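Local coordinates for protein UspA1 (PDB 3NTN) that serves as a trimeric autotransporter adhesin on the outer membrane of Moraxella catarrhalis, implicated in binding fibronectin and the receptor CEACAM1, at residues Asn89-Gly94 with Val98-Ser103. Sequence-based numbering, arbitrary orientation.
Sequences NTVKKG and VFILGS
Asn89 and Val91 pack onto Val98 and Ile100 between the two layers of a left-handed parallel beta-roll, the fold of YadA-like adhesin heads. Strands 89-91 and 99-101 belong to different sheets and run antiparallel, 8.8 Å apart at closest approach, so that side chains rather than backbone hydrogen bonds join them. The tight part centres on Ile100. Its CG2 lies 3.6 Å from Asn89 CG, while CD1, on the other branch, meets Val91 CG2 at 3.8 Å. With Ile100 CG1 anti to the carbonyl carbon (chi1 -55°), CG2 lies against the amide, while CD1 sits between Val91 CG2 and Asn89 CB. Val98 CG1 adds a slightly longer contact to the same Val91 methyl, at 4.1 Å.

Beyond the strands the contact opens out: the turn through Lys92, Lys93 and Gly94 swings away from 98-103, and both lysine side chains extend toward solvent. Phe99 and Leu101 face away from this interior and pack against neighbouring subunits, which places strand 99-101 at the trimer interface.

The buried amide of Asn89 is held by hydrogen bonds at both its oxygen and its nitrogen. OD1 accepts a hydrogen bond from Thr105 and rests 3.6 Å from Ser103 CA, while ND2 also bonds to Asn75 one coil earlier. Together these partners should limit rotation of the amide. At the corner of the chain at Gly102, ND2 donates to Gly102 O at 3.0 Å, nearly straight at 169°, with the acceptor close to the amide plane but the nitrogen well above the plane of the Gly102 carbonyl.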
ATOM      1  N   ASN B  89     -17.637  -3.966  -3.703  1.00 48.74           N
ATOM      2  CA  ASN B  89     -16.431  -4.484  -4.333  1.00 47.84           C
ATOM      3  C   ASN B  89     -16.841  -5.842  -4.951  1.00 49.01           C
ATOM      4  O   ASN B  89     -17.773  -6.482  -4.449  1.00 50.51           O
ATOM      5  CB  ASN B  89     -15.299  -4.675  -3.318  1.00 44.84           C
ATOM      6  CG  ASN B  89     -14.942  -3.377  -2.559  1.00 46.07           C
ATOM      7  OD1 ASN B  89     -14.642  -2.345  -3.169  1.00 43.56           O
ATOM      8  ND2 ASN B  89     -14.935  -3.450  -1.223  1.00 38.90           N
ATOM      9  N   THR B  90     -16.215  -6.238  -6.059  1.00 48.69           N
ATOM     10  CA  THR B  90     -16.535  -7.506  -6.710  1.00 49.30           C
ATOM     11  C   THR B  90     -15.241  -8.153  -7.187  1.00 49.17           C
ATOM     12  O   THR B  90     -14.449  -7.467  -7.820  1.00 48.16           O
ATOM     13  CB  THR B  90     -17.431  -7.318  -7.942  1.00 52.26           C
ATOM     14  OG1 THR B  90     -18.660  -6.661  -7.571  1.00 54.83           O
ATOM     15  CG2 THR B  90     -17.721  -8.689  -8.639  1.00 52.36           C
ATOM     16  N   VAL B  91     -15.055  -9.461  -6.888  1.00 48.62           N
ATOM     17  CA  VAL B  91     -14.003 -10.322  -7.479  1.00 47.64           C
ATOM     18  C   VAL B  91     -14.728 -11.443  -8.199  1.00 50.71           C
ATOM     19  O   VAL B  91     -15.493 -12.156  -7.594  1.00 52.57           O
ATOM     20  CB  VAL B  91     -13.006 -10.920  -6.377  1.00 46.50           C
ATOM     21  CG1 VAL B  91     -11.908 -11.888  -6.992  1.00 42.13           C
ATOM     22  CG2 VAL B  91     -12.334  -9.814  -5.592  1.00 41.66           C
ATOM     23  N   LYS B  92     -14.499 -11.596  -9.495  1.00 53.18           N
ATOM     24  CA  LYS B  92     -15.273 -12.523 -10.320  1.00 55.35           C
ATOM     25  C   LYS B  92     -14.518 -13.841 -10.393  1.00 56.73           C
ATOM     26  O   LYS B  92     -13.342 -13.900 -10.066  1.00 55.87           O
ATOM     27  CB  LYS B  92     -15.465 -11.960 -11.741  1.00 57.91           C
ATOM     28  CG  LYS B  92     -16.392 -10.761 -11.903  1.00 57.94           C
ATOM     29  CD  LYS B  92     -16.681 -10.466 -13.372  0.10 59.46           C
ATOM     30  CE  LYS B  92     -17.666  -9.314 -13.526  0.10 59.72           C
ATOM     31  NZ  LYS B  92     -18.026  -9.055 -14.951  0.10 62.32           N
ATOM     32  N   LYS B  93     -15.207 -14.893 -10.808  1.00 60.35           N
ATOM     33  CA  LYS B  93     -14.655 -16.235 -11.024  1.00 63.01           C
ATOM     34  C   LYS B  93     -13.479 -16.135 -11.988  1.00 64.28           C
ATOM     35  O   LYS B  93     -13.607 -15.508 -13.026  1.00 65.57           O
ATOM     36  CB  LYS B  93     -15.778 -17.087 -11.624  1.00 66.48           C
ATOM     37  CG  LYS B  93     -15.626 -18.599 -11.540  1.00 71.13           C
ATOM     38  CD  LYS B  93     -16.407 -19.324 -12.682  1.00 74.94           C
ATOM     39  CE  LYS B  93     -16.356 -20.841 -12.479  1.00 78.70           C
ATOM     40  NZ  LYS B  93     -16.872 -21.660 -13.604  1.00 84.80           N
ATOM     41  N   GLY B  94     -12.337 -16.735 -11.658  1.00 65.63           N
ATOM     42  CA  GLY B  94     -11.114 -16.572 -12.489  1.00 67.63           C
ATOM     43  C   GLY B  94     -10.299 -15.280 -12.252  1.00 65.66           C
ATOM     44  O   GLY B  94      -9.464 -14.889 -13.102  1.00 67.79           O
ATOM     45  N   VAL B  98      -6.996 -11.991  -5.003  1.00 45.56           N
ATOM     46  CA  VAL B  98      -7.153 -10.570  -5.135  1.00 44.18           C
ATOM     47  C   VAL B  98      -7.645 -10.023  -3.800  1.00 41.61           C
ATOM     48  O   VAL B  98      -8.473 -10.647  -3.152  1.00 40.67           O
ATOM     49  CB  VAL B  98      -8.086 -10.246  -6.265  1.00 45.04           C
ATOM     50  CG1 VAL B  98      -8.442  -8.740  -6.269  1.00 43.61           C
ATOM     51  CG2 VAL B  98      -7.497 -10.752  -7.613  1.00 46.86           C
ATOM     52  N   PHE B  99      -7.050  -8.911  -3.353  1.00 40.54           N
ATOM     53  CA  PHE B  99      -7.311  -8.369  -2.013  1.00 38.50           C
ATOM     54  C   PHE B  99      -7.734  -6.944  -2.121  1.00 37.17           C
ATOM     55  O   PHE B  99      -7.000  -6.154  -2.682  1.00 36.57           O
ATOM     56  CB  PHE B  99      -6.067  -8.508  -1.129  1.00 38.55           C
ATOM     57  CG  PHE B  99      -5.586  -9.959  -1.021  1.00 41.29           C
ATOM     58  CD1 PHE B  99      -6.076 -10.804  -0.000  1.00 38.77           C
ATOM     59  CD2 PHE B  99      -4.721 -10.499  -1.987  1.00 40.37           C
ATOM     60  CE1 PHE B  99      -5.681 -12.138   0.082  1.00 39.27           C
ATOM     61  CE2 PHE B  99      -4.306 -11.853  -1.922  1.00 40.67           C
ATOM     62  CZ  PHE B  99      -4.807 -12.679  -0.899  1.00 40.63           C
ATOM     63  N   ILE B 100      -8.901  -6.632  -1.544  1.00 36.75           N
ATOM     64  CA  ILE B 100      -9.468  -5.294  -1.588  1.00 36.36           C
ATOM     65  C   ILE B 100      -9.735  -4.747  -0.190  1.00 36.71           C
ATOM     66  O   ILE B 100     -10.422  -5.346   0.612  1.00 37.69           O
ATOM     67  CB  ILE B 100     -10.813  -5.307  -2.381  1.00 37.60           C
ATOM     68  CG1 ILE B 100     -10.593  -5.919  -3.795  1.00 37.41           C
ATOM     69  CG2 ILE B 100     -11.368  -3.901  -2.461  1.00 36.63           C
ATOM     70  CD1 ILE B 100     -11.888  -6.174  -4.580  1.00 37.12           C
ATOM     71  N   LEU B 101      -9.164  -3.590   0.124  1.00 37.32           N
ATOM     72  CA  LEU B 101      -9.569  -2.878   1.331  1.00 37.75           C
ATOM     73  C   LEU B 101      -9.947  -1.498   0.811  1.00 38.21           C
ATOM     74  O   LEU B 101      -9.069  -0.716   0.473  1.00 38.71           O
ATOM     75  CB  LEU B 101      -8.411  -2.834   2.364  1.00 38.28           C
ATOM     76  CG  LEU B 101      -8.655  -2.024   3.652  1.00 37.10           C
ATOM     77  CD1 LEU B 101      -9.774  -2.626   4.483  1.00 35.64           C
ATOM     78  CD2 LEU B 101      -7.391  -1.880   4.480  1.00 35.89           C
ATOM     79  N   GLY B 102     -11.242  -1.241   0.658  1.00 38.51           N
ATOM     80  CA  GLY B 102     -11.690  -0.155  -0.194  1.00 39.46           C
ATOM     81  C   GLY B 102     -13.185  -0.198  -0.424  1.00 41.56           C
ATOM     82  O   GLY B 102     -13.899  -1.044   0.164  1.00 42.63           O
ATOM     83  N   SER B 103     -13.672   0.708  -1.267  1.00 42.37           N
ATOM     84  CA  SER B 103     -15.073   0.811  -1.601  1.00 43.48           C
ATOM     85  C   SER B 103     -15.210   1.241  -3.049  1.00 44.83           C
ATOM     86  O   SER B 103     -14.312   1.865  -3.600  1.00 43.96           O
ATOM     87  CB  SER B 103     -15.758   1.834  -0.711  1.00 45.38           C
ATOM     88  OG  SER B 103     -15.029   3.040  -0.677  1.00 45.67           O
TER